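Local coordinates for uncharacterized protein (Starkeya novella, PDB 5I20) that exports amino acids of many kinds, among them threonine, methionine, lysine and glutamate, across the bacterial inner membrane by way of a large central substrate-binding cavity, at residues W101-L104 / I105-S109; W163-Y166 / S167-R171; V214-G217 / I218-G222; R238-G241 / V242-Y245. All blocks are in the same frame, centred on the assembly; numbering follows the deposited sequence.

Contact 1 (W101-L104 / I105-S109); sequences WPLL and IVLFS. With OLC ((2R)-2,3-dihydroxypropyl (9Z)-octadec-9-enoate), chain G.
Phe108 N donates to Leu104 O at 2.7 Å, the shortest of four i to i+4 backbone hydrogen bonds that join 101-104 to 105-109 in helix 101-108, part of a membrane-spanning stretch of the EamA fold. The straightest runs from Leu107 N to Leu103 O, with an N-H...O angle of 169°. Trp101 O, bonded by Ile105 N, also accepts from Ser164 OG, a hydroxyl shared with Ala160 O of its own helix, and this ties the turn to helix 150-169. Ser109 OG turns back to Val106 O at 2.6 Å, a bond from a side chain to the carbonyl three residues back. The Leu104 carbonyl also meets its partner's ring: its oxygen lies over one face of Phe108, 3.0 Å from CG. That ring runs alongside the Leu104 side chain, which meets it through CB and CD2. Trp101 and Ile105 likewise lie side by side, but here the aromatic group offers its edge, and Ile105 CD1 sits near the indole plane, 3.5 Å from Trp101 CE3. One indole face is covered by Pro102 CD; the other receives the oleoyl chain of a bound monoolein, and the Trp163 ring meets this indole edge-to-face. On the flank, Leu103 and Leu107 make a looser apolar pair, Leu103 CG lying 4.0 Å from Leu107 CD1.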
loop_
_atom_site.group_PDB
_atom_site.type_symbol
_atom_site.label_atom_id
_atom_site.label_comp_id
_atom_site.label_asym_id
_atom_site.label_seq_id
_atom_site.Cartn_x
_atom_site.Cartn_y
_atom_site.Cartn_z
ATOM N N TRP A 101 5.473 6.762 2.737
ATOM C CA TRP A 101 6.071 5.593 2.090
ATOM C C TRP A 101 6.280 5.712 0.572
ATOM O O TRP A 101 7.221 5.117 0.051
ATOM C CB TRP A 101 5.269 4.313 2.400
ATOM C CG TRP A 101 3.905 4.134 1.764
ATOM C CD1 TRP A 101 2.696 4.379 2.348
ATOM C CD2 TRP A 101 3.614 3.616 0.451
ATOM N NE1 TRP A 101 1.676 4.074 1.480
ATOM C CE2 TRP A 101 2.209 3.602 0.311
ATOM C CE3 TRP A 101 4.402 3.182 -0.620
ATOM C CZ2 TRP A 101 1.575 3.166 -0.856
ATOM C CZ3 TRP A 101 3.768 2.747 -1.783
ATOM C CH2 TRP A 101 2.369 2.743 -1.888
ATOM N N PRO A 102 5.427 6.467 -0.147
ATOM C CA PRO A 102 5.785 6.563 -1.569
ATOM C C PRO A 102 7.070 7.358 -1.800
ATOM O O PRO A 102 7.863 6.988 -2.664
ATOM C CB PRO A 102 4.579 7.275 -2.188
ATOM C CG PRO A 102 3.447 6.966 -1.264
ATOM C CD PRO A 102 4.066 6.978 0.102
ATOM N N LEU A 103 7.271 8.427 -1.034
ATOM C CA LEU A 103 8.502 9.209 -1.114
ATOM C C LEU A 103 9.710 8.358 -0.721
ATOM O O LEU A 103 10.776 8.458 -1.323
ATOM C CB LEU A 103 8.409 10.448 -0.220
ATOM C CG LEU A 103 9.649 11.342 -0.114
ATOM C CD1 LEU A 103 10.043 11.891 -1.479
ATOM C CD2 LEU A 103 9.406 12.479 0.875
ATOM N N LEU A 104 9.528 7.512 0.286
ATOM C CA LEU A 104 10.600 6.654 0.773
ATOM C C LEU A 104 11.048 5.657 -0.290
ATOM O O LEU A 104 12.241 5.409 -0.452
ATOM C CB LEU A 104 10.158 5.915 2.039
ATOM C CG LEU A 104 9.975 6.785 3.282
ATOM C CD1 LEU A 104 9.513 5.958 4.471
ATOM C CD2 LEU A 104 11.269 7.523 3.606
ATOM N N ILE A 105 10.086 5.092 -1.013
ATOM C CA ILE A 105 10.391 4.183 -2.110
ATOM C C ILE A 105 11.220 4.885 -3.189
ATOM O O ILE A 105 12.211 4.335 -3.674
ATOM C CB ILE A 105 9.102 3.598 -2.734
ATOM C CG1 ILE A 105 8.479 2.570 -1.784
ATOM C CG2 ILE A 105 9.389 2.964 -4.085
ATOM C CD1 ILE A 105 7.237 1.905 -2.324
ATOM N N VAL A 106 10.817 6.099 -3.552
ATOM C CA VAL A 106 11.555 6.883 -4.537
ATOM C C VAL A 106 12.988 7.111 -4.067
ATOM O O VAL A 106 13.937 6.862 -4.809
ATOM C CB VAL A 106 10.882 8.246 -4.814
ATOM C CG1 VAL A 106 11.757 9.098 -5.724
ATOM C CG2 VAL A 106 9.503 8.049 -5.428
ATOM N N LEU A 107 13.138 7.566 -2.827
ATOM C CA LEU A 107 14.457 7.801 -2.249
ATOM C C LEU A 107 15.269 6.507 -2.114
ATOM O O LEU A 107 16.460 6.483 -2.424
ATOM C CB LEU A 107 14.325 8.492 -0.887
ATOM C CG LEU A 107 13.761 9.919 -0.910
ATOM C CD1 LEU A 107 13.544 10.461 0.497
ATOM C CD2 LEU A 107 14.675 10.844 -1.707
ATOM N N PHE A 108 14.628 5.428 -1.669
ATOM C CA PHE A 108 15.343 4.172 -1.448
ATOM C C PHE A 108 15.688 3.461 -2.757
ATOM O O PHE A 108 16.526 2.559 -2.772
ATOM C CB PHE A 108 14.530 3.231 -0.547
ATOM C CG PHE A 108 14.342 3.741 0.860
ATOM C CD1 PHE A 108 15.132 4.763 1.359
ATOM C CD2 PHE A 108 13.370 3.194 1.682
ATOM C CE1 PHE A 108 14.953 5.232 2.653
ATOM C CE2 PHE A 108 13.190 3.658 2.976
ATOM C CZ PHE A 108 13.983 4.677 3.459
ATOM N N SER A 109 15.051 3.866 -3.854
ATOM C CA SER A 109 15.309 3.243 -5.151
ATOM C C SER A 109 16.697 3.605 -5.665
ATOM O O SER A 109 17.217 2.961 -6.578
ATOM C CB SER A 109 14.248 3.652 -6.176
ATOM O OG SER A 109 14.365 5.020 -6.520
HETATM C C10 OLC G . 0.329 0.129 1.027
HETATM C C9 OLC G . -0.521 -0.930 0.416
HETATM C C11 OLC G . 0.656 0.051 2.477
HETATM C C8 OLC G . -1.055 -2.037 1.258
HETATM C C16 OLC G . -2.236 3.639 4.557
HETATM C C12 OLC G . 0.848 1.424 3.026
HETATM C C7 OLC G . -2.485 -1.789 1.600
HETATM C C15 OLC G . -1.396 2.680 5.334
HETATM C C13 OLC G . 0.518 1.427 4.480
HETATM C C6 OLC G . -3.012 -2.929 2.406
HETATM C C14 OLC G . 0.024 2.773 4.885
HETATM C C5 OLC G . -3.504 -2.429 3.722
HETATM C C4 OLC G . -4.385 -3.453 4.358
HETATM C C3 OLC G . -5.034 -2.874 5.571
HETATM C C2 OLC G . -6.065 -3.823 6.084
#

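Contact 2 (W163-Y166 / S167-R171); sequences WSVY and SVASR. With OLC ((2R)-2,3-dihydroxypropyl (9Z)-octadec-9-enoate), chain G.
Ser167 OG lies over one face of the Trp163 indole, nearest CE2 at 3.6 Å, while the oleoyl chain of a monoolein covers the opposite face, with C10 offset toward the rim. The indole thus has the hydroxyl on one side and the lipid tail on the other, with Trp228 stacking on it as well. The hydroxyl is held by the Trp163 carbonyl, to which it donates, and by Trp228 NE1. Ser167 OG reaches Trp163 O at 2.8 Å and Ser167 N the same oxygen at 2.9 Å, the two arriving from opposite faces of the carbonyl plane. A chi1 of -62° keeps Ser167 OG on the side of its backbone N, which lets one residue supply both donors. This doubling of an i to i+4 bond by a serine hydroxyl is a familiar feature of transmembrane helices, and here it falls near the cytoplasmic end of helix 150-169. One turn on, Ser170 OG likewise donates to the carbonyl four residues back, Tyr166 O, at 2.6 Å and also sits over the centre of the Tyr166 ring. His70 stacks on Tyr166 and bonds Tyr166 O. Between the serines, Ala169 N bonds Val165 O at 2.7 Å.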
loop_
_atom_site.group_PDB
_atom_site.type_symbol
_atom_site.label_atom_id
_atom_site.label_comp_id
_atom_site.label_asym_id
_atom_site.label_seq_id
_atom_site.Cartn_x
_atom_site.Cartn_y
_atom_site.Cartn_z
ATOM N N TRP A 163 7.273 -1.035 4.871
ATOM C CA TRP A 163 6.638 -1.249 3.575
ATOM C C TRP A 163 7.512 -0.743 2.428
ATOM O O TRP A 163 7.593 -1.378 1.375
ATOM C CB TRP A 163 5.268 -0.566 3.529
ATOM C CG TRP A 163 4.650 -0.590 2.165
ATOM C CD1 TRP A 163 4.525 0.460 1.303
ATOM C CD2 TRP A 163 4.088 -1.726 1.496
ATOM N NE1 TRP A 163 3.912 0.051 0.143
ATOM C CE2 TRP A 163 3.634 -1.287 0.236
ATOM C CE3 TRP A 163 3.921 -3.070 1.843
ATOM C CZ2 TRP A 163 3.026 -2.146 -0.679
ATOM C CZ3 TRP A 163 3.315 -3.920 0.936
ATOM C CH2 TRP A 163 2.874 -3.456 -0.311
ATOM N N SER A 164 8.161 0.400 2.632
ATOM C CA SER A 164 9.061 0.958 1.624
ATOM C C SER A 164 10.271 0.067 1.384
ATOM O O SER A 164 10.707 -0.108 0.244
ATOM C CB SER A 164 9.539 2.352 2.037
ATOM O OG SER A 164 8.460 3.264 2.086
ATOM N N VAL A 165 10.829 -0.476 2.460
ATOM C CA VAL A 165 11.991 -1.341 2.331
ATOM C C VAL A 165 11.566 -2.655 1.692
ATOM O O VAL A 165 12.222 -3.137 0.776
ATOM C CB VAL A 165 12.680 -1.585 3.690
ATOM C CG1 VAL A 165 13.674 -2.736 3.598
ATOM C CG2 VAL A 165 13.376 -0.314 4.152
ATOM N N TYR A 166 10.449 -3.211 2.153
ATOM C CA TYR A 166 9.886 -4.412 1.545
ATOM C C TYR A 166 9.706 -4.257 0.035
ATOM O O TYR A 166 10.040 -5.158 -0.734
ATOM C CB TYR A 166 8.539 -4.763 2.183
ATOM C CG TYR A 166 7.774 -5.805 1.403
ATOM C CD1 TYR A 166 8.090 -7.154 1.513
ATOM C CD2 TYR A 166 6.743 -5.441 0.547
ATOM C CE1 TYR A 166 7.399 -8.113 0.794
ATOM C CE2 TYR A 166 6.046 -6.390 -0.174
ATOM C CZ TYR A 166 6.379 -7.723 -0.048
ATOM O OH TYR A 166 5.683 -8.667 -0.765
ATOM N N SER A 167 9.173 -3.113 -0.380
ATOM C CA SER A 167 8.910 -2.852 -1.792
ATOM C C SER A 167 10.194 -2.746 -2.606
ATOM O O SER A 167 10.345 -3.405 -3.637
ATOM C CB SER A 167 8.095 -1.569 -1.954
ATOM O OG SER A 167 6.834 -1.679 -1.320
ATOM N N VAL A 168 11.113 -1.906 -2.146
ATOM C CA VAL A 168 12.376 -1.700 -2.843
ATOM C C VAL A 168 13.234 -2.965 -2.823
ATOM O O VAL A 168 13.851 -3.318 -3.829
ATOM C CB VAL A 168 13.162 -0.520 -2.228
ATOM C CG1 VAL A 168 14.559 -0.427 -2.817
ATOM C CG2 VAL A 168 12.401 0.781 -2.439
ATOM N N ALA A 169 13.258 -3.656 -1.685
ATOM C CA ALA A 169 14.071 -4.864 -1.550
ATOM C C ALA A 169 13.500 -6.037 -2.344
ATOM O O ALA A 169 14.173 -7.053 -2.529
ATOM C CB ALA A 169 14.214 -5.250 -0.085
ATOM N N SER A 170 12.263 -5.898 -2.812
ATOM C CA SER A 170 11.647 -6.937 -3.632
ATOM C C SER A 170 12.402 -7.131 -4.944
ATOM O O SER A 170 12.432 -8.239 -5.484
ATOM C CB SER A 170 10.179 -6.609 -3.912
ATOM O OG SER A 170 9.413 -6.670 -2.722
ATOM N N ARG A 171 13.020 -6.067 -5.454
ATOM C CA ARG A 171 13.789 -6.178 -6.691
ATOM C C ARG A 171 15.011 -7.074 -6.499
ATOM O O ARG A 171 15.454 -7.740 -7.432
ATOM C CB ARG A 171 14.217 -4.800 -7.202
ATOM C CG ARG A 171 15.087 -4.863 -8.449
ATOM C CD ARG A 171 14.944 -3.625 -9.308
ATOM N NE ARG A 171 13.613 -3.529 -9.894
ATOM C CZ ARG A 171 13.375 -3.192 -11.157
ATOM N NH1 ARG A 171 14.385 -2.920 -11.975
ATOM N NH2 ARG A 171 12.129 -3.129 -11.602
HETATM C C10 OLC G . 0.329 0.129 1.027
HETATM C C9 OLC G . -0.521 -0.930 0.416
HETATM C C11 OLC G . 0.656 0.051 2.477
HETATM C C8 OLC G . -1.055 -2.037 1.258
HETATM C C16 OLC G . -2.236 3.639 4.557
HETATM C C12 OLC G . 0.848 1.424 3.026
HETATM C C7 OLC G . -2.485 -1.789 1.600
HETATM C C15 OLC G . -1.396 2.680 5.334
HETATM C C13 OLC G . 0.518 1.427 4.480
HETATM C C6 OLC G . -3.012 -2.929 2.406
HETATM C C14 OLC G . 0.024 2.773 4.885
HETATM C C5 OLC G . -3.504 -2.429 3.722
HETATM C C4 OLC G . -4.385 -3.453 4.358
HETATM C C3 OLC G . -5.034 -2.874 5.571
HETATM C C2 OLC G . -6.065 -3.823 6.084
#

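Contact 3 (V214-G217 / I218-G222); sequences VALG and IGPVG
Ile218 opens the second segment with a regular helical bond, its N 2.9 Å from Val214 O. Its side chain runs alongside that of Val214 and points the same way, bringing CD1 to 3.7 Å from Val214 CG1; a chi1 of -58° also brings Ile218 CG1 against the Val214 carbonyl oxygen. Gly219 N repeats the backbone bond to Ala215 O at 2.9 Å, but its psi of -86° departs from helical values just before the proline. Pro220 has no N-H to offer Leu216 O, and its CD packs 3.3 Å from that oxygen. The result is a proline kink with a wider pi-type turn at 218-221, a recurrent feature of transmembrane helices. The Pro220 ring nevertheless keeps an apolar partner, CG lying 4.1 Å from Leu216 CD2. Val221 has its CB directed back toward the preceding turn, and CG2 touches Leu216 O. Gly222 N then reaches Gly217 O at 2.7 Å, five residues back, in a weak bond with an N-H...O angle of only 122°. Helix 209-221 is bordered here by helix 32-53, met by Leu216, Ile218 and Val221, and by helix 20-27, which touches Leu216 and Pro220; Pro220 O also accepts from Trp17 NE1 of helix 3-17.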
loop_
_atom_site.group_PDB
_atom_site.type_symbol
_atom_site.label_atom_id
_atom_site.label_comp_id
_atom_site.label_asym_id
_atom_site.label_seq_id
_atom_site.Cartn_x
_atom_site.Cartn_y
_atom_site.Cartn_z
ATOM N N VAL A 214 -14.643 -10.324 1.386
ATOM C CA VAL A 214 -14.225 -11.095 0.220
ATOM C C VAL A 214 -13.639 -10.188 -0.862
ATOM O O VAL A 214 -12.648 -10.535 -1.501
ATOM C CB VAL A 214 -15.400 -11.906 -0.362
ATOM C CG1 VAL A 214 -14.954 -12.701 -1.578
ATOM C CG2 VAL A 214 -15.969 -12.834 0.697
ATOM N N ALA A 215 -14.250 -9.022 -1.054
ATOM C CA ALA A 215 -13.774 -8.057 -2.041
ATOM C C ALA A 215 -12.363 -7.586 -1.710
ATOM O O ALA A 215 -11.501 -7.512 -2.586
ATOM C CB ALA A 215 -14.719 -6.870 -2.124
ATOM N N LEU A 216 -12.141 -7.268 -0.438
ATOM C CA LEU A 216 -10.824 -6.866 0.036
ATOM C C LEU A 216 -9.811 -7.986 -0.174
ATOM O O LEU A 216 -8.677 -7.743 -0.579
ATOM C CB LEU A 216 -10.879 -6.479 1.516
ATOM C CG LEU A 216 -11.653 -5.219 1.905
ATOM C CD1 LEU A 216 -11.635 -5.030 3.416
ATOM C CD2 LEU A 216 -11.076 -3.998 1.208
ATOM N N GLY A 217 -10.235 -9.217 0.100
ATOM C CA GLY A 217 -9.363 -10.372 -0.014
ATOM C C GLY A 217 -8.946 -10.689 -1.437
ATOM O O GLY A 217 -7.805 -11.072 -1.684
ATOM N N ILE A 218 -9.872 -10.531 -2.377
ATOM C CA ILE A 218 -9.593 -10.829 -3.778
ATOM C C ILE A 218 -8.851 -9.683 -4.471
ATOM O O ILE A 218 -7.899 -9.911 -5.213
ATOM C CB ILE A 218 -10.889 -11.132 -4.555
ATOM C CG1 ILE A 218 -11.627 -12.312 -3.920
ATOM C CG2 ILE A 218 -10.585 -11.427 -6.016
ATOM C CD1 ILE A 218 -12.891 -12.705 -4.653
ATOM N N GLY A 219 -9.285 -8.453 -4.216
ATOM C CA GLY A 219 -8.745 -7.293 -4.903
ATOM C C GLY A 219 -7.500 -6.688 -4.281
ATOM O O GLY A 219 -6.381 -7.017 -4.680
ATOM N N PRO A 220 -7.686 -5.791 -3.301
ATOM C CA PRO A 220 -6.600 -5.071 -2.622
ATOM C C PRO A 220 -5.584 -5.981 -1.925
ATOM O O PRO A 220 -4.606 -5.481 -1.366
ATOM C CB PRO A 220 -7.345 -4.214 -1.594
ATOM C CG PRO A 220 -8.701 -4.028 -2.175
ATOM C CD PRO A 220 -9.011 -5.329 -2.853
ATOM N N VAL A 221 -5.817 -7.290 -1.954
ATOM C CA VAL A 221 -4.876 -8.250 -1.388
ATOM C C VAL A 221 -4.547 -9.356 -2.387
ATOM O O VAL A 221 -3.386 -9.551 -2.755
ATOM C CB VAL A 221 -5.421 -8.887 -0.093
ATOM C CG1 VAL A 221 -4.496 -9.995 0.378
ATOM C CG2 VAL A 221 -5.592 -7.835 0.994
ATOM N N GLY A 222 -5.577 -10.069 -2.833
ATOM C CA GLY A 222 -5.405 -11.228 -3.692
ATOM C C GLY A 222 -4.881 -10.949 -5.086
ATOM O O GLY A 222 -4.533 -11.873 -5.818
#

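Contact 4 (R238-G241 / V242-Y245); sequences RLLG and VLSY. With OLC ((2R)-2,3-dihydroxypropyl (9Z)-octadec-9-enoate), chain H; SO4 (sulfate ion), chain K.
Val242 N donates to Arg238 O at 3.3 Å, and its CG2 also touches that oxygen. Both residues belong to helix 237-243, the first part of a transmembrane segment of the EamA fold, whose first turn begins at the cytoplasmic side. From CB, which is directed away from the following turn, the Arg238 side chain starts with chi1 at 60° and bends again about the CB-CG and CG-CD bonds, carrying the guanidinium away from Val242. NE is itself hydrogen-bonded outside 238-245, and the two terminal nitrogens have different partners. NH1 forms a salt bridge with Asp236 OD2, while NH2 donates to Arg116 O and, weakly, to O2 of a sulfate ion at 2.8 Å. The sulfate, probably taken from the crystallisation liquor, lies at the guanidinium edge near its plane and is also bonded by Arg118 NH2. Farther along, Leu243 N bonds Leu239 O at 2.8 Å. The side chains of these two leucines meet at an angle, with Leu239 CG 4.0 Å from Leu243 CD1, and both touch a second monoolein: Leu239 CD2 near its ester oxygen O20, Leu243 CD1 near C6. At the far end the helical pattern weakens, since Ser244 N makes only weak bonds to Leu240 O and Gly241 O. The hydroxyl supplies a further bond to the first of these carbonyls: chi1 of -72° swings Ser244 OG back to Leu240 O, at 2.7 Å.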
loop_
_atom_site.group_PDB
_atom_site.type_symbol
_atom_site.label_atom_id
_atom_site.label_comp_id
_atom_site.label_asym_id
_atom_site.label_seq_id
_atom_site.Cartn_x
_atom_site.Cartn_y
_atom_site.Cartn_z
ATOM N N ARG A 238 11.063 3.734 -9.156
ATOM C CA ARG A 238 11.025 5.135 -8.752
ATOM C C ARG A 238 9.766 5.804 -9.293
ATOM O O ARG A 238 9.235 6.728 -8.682
ATOM C CB ARG A 238 12.288 5.887 -9.201
ATOM C CG ARG A 238 12.554 5.918 -10.695
ATOM C CD ARG A 238 13.756 5.058 -11.054
ATOM N NE ARG A 238 14.642 5.714 -12.009
ATOM C CZ ARG A 238 14.530 5.619 -13.331
ATOM N NH1 ARG A 238 13.562 4.892 -13.869
ATOM N NH2 ARG A 238 15.388 6.254 -14.118
ATOM N N LEU A 239 9.276 5.312 -10.425
ATOM C CA LEU A 239 8.049 5.840 -11.005
ATOM C C LEU A 239 6.817 5.349 -10.247
ATOM O O LEU A 239 5.886 6.119 -10.002
ATOM C CB LEU A 239 7.950 5.457 -12.484
ATOM C CG LEU A 239 6.790 6.086 -13.258
ATOM C CD1 LEU A 239 6.770 7.592 -13.055
ATOM C CD2 LEU A 239 6.897 5.746 -14.735
ATOM N N LEU A 240 6.813 4.071 -9.878
ATOM C CA LEU A 240 5.700 3.505 -9.119
ATOM C C LEU A 240 5.614 4.142 -7.734
ATOM O O LEU A 240 4.533 4.236 -7.151
ATOM C CB LEU A 240 5.835 1.982 -9.008
ATOM C CG LEU A 240 5.519 1.197 -10.286
ATOM C CD1 LEU A 240 5.974 -0.250 -10.169
ATOM C CD2 LEU A 240 4.028 1.263 -10.604
ATOM N N GLY A 241 6.756 4.581 -7.212
ATOM C CA GLY A 241 6.781 5.366 -5.989
ATOM C C GLY A 241 6.036 6.675 -6.179
ATOM O O GLY A 241 5.180 7.039 -5.373
ATOM N N VAL A 242 6.357 7.374 -7.265
ATOM C CA VAL A 242 5.689 8.625 -7.612
ATOM C C VAL A 242 4.191 8.407 -7.814
ATOM O O VAL A 242 3.368 9.145 -7.273
ATOM C CB VAL A 242 6.293 9.253 -8.897
ATOM C CG1 VAL A 242 5.529 10.508 -9.298
ATOM C CG2 VAL A 242 7.765 9.573 -8.686
ATOM N N LEU A 243 3.846 7.377 -8.581
ATOM C CA LEU A 243 2.456 7.097 -8.928
ATOM C C LEU A 243 1.615 6.649 -7.737
ATOM O O LEU A 243 0.389 6.720 -7.783
ATOM C CB LEU A 243 2.394 6.036 -10.025
ATOM C CG LEU A 243 2.979 6.450 -11.376
ATOM C CD1 LEU A 243 2.986 5.277 -12.339
ATOM C CD2 LEU A 243 2.209 7.630 -11.958
ATOM N N SER A 244 2.263 6.188 -6.673
ATOM C CA SER A 244 1.530 5.721 -5.499
ATOM C C SER A 244 0.735 6.843 -4.818
ATOM O O SER A 244 -0.286 6.579 -4.189
ATOM C CB SER A 244 2.487 5.063 -4.503
ATOM O OG SER A 244 2.929 3.808 -4.994
ATOM N N TYR A 245 1.171 8.095 -4.963
ATOM C CA TYR A 245 0.388 9.213 -4.427
ATOM C C TYR A 245 -0.908 9.455 -5.209
ATOM O O TYR A 245 -1.652 10.381 -4.905
ATOM C CB TYR A 245 1.215 10.503 -4.395
ATOM C CG TYR A 245 2.193 10.550 -3.248
ATOM C CD1 TYR A 245 1.761 10.380 -1.936
ATOM C CD2 TYR A 245 3.550 10.733 -3.475
ATOM C CE1 TYR A 245 2.652 10.408 -0.884
ATOM C CE2 TYR A 245 4.450 10.760 -2.431
ATOM C CZ TYR A 245 3.997 10.597 -1.137
ATOM O OH TYR A 245 4.891 10.622 -0.092
HETATM C C8 OLC H . -0.019 6.024 -15.418
HETATM C C7 OLC H . 0.025 4.549 -15.628
HETATM C C6 OLC H . 1.421 4.056 -15.451
HETATM C C5 OLC H . 2.238 4.474 -16.625
HETATM C C4 OLC H . 3.446 3.607 -16.726
HETATM C C3 OLC H . 4.356 4.161 -17.769
HETATM C C2 OLC H . 5.395 3.147 -18.104
HETATM C C1 OLC H . 6.743 3.772 -17.987
HETATM O O19 OLC H . 7.699 3.098 -17.630
HETATM O O20 OLC H . 6.914 5.087 -18.349
HETATM S S SO4 K . 15.933 5.979 -17.503
HETATM O O1 SO4 K . 16.615 6.011 -18.793
HETATM O O2 SO4 K . 16.892 6.258 -16.439
HETATM O O3 SO4 K . 14.879 6.989 -17.489
HETATM O O4 SO4 K . 15.349 4.659 -17.292
#

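In the fold
Along the chain the contacts follow one another in number order, on helices 101-108, 150-169, 209-221 and 237-243. Contact 1 lies in the first EamA sequence range and the other three in the second. It links two of them directly: its centre is about 9 Å from that of contact 2 and about 8 Å from that of contact 4, with atoms touching in both cases. Contacts 2 and 4 do not touch, their nearest atoms being about 6 Å apart. Contact 3 stands apart, its centre about 21 to 25 Å from the others. Contacts 1 and 2 share one lipid chain, consistent with helices from both ranges bordering the central cavity of this basket-shaped exporter.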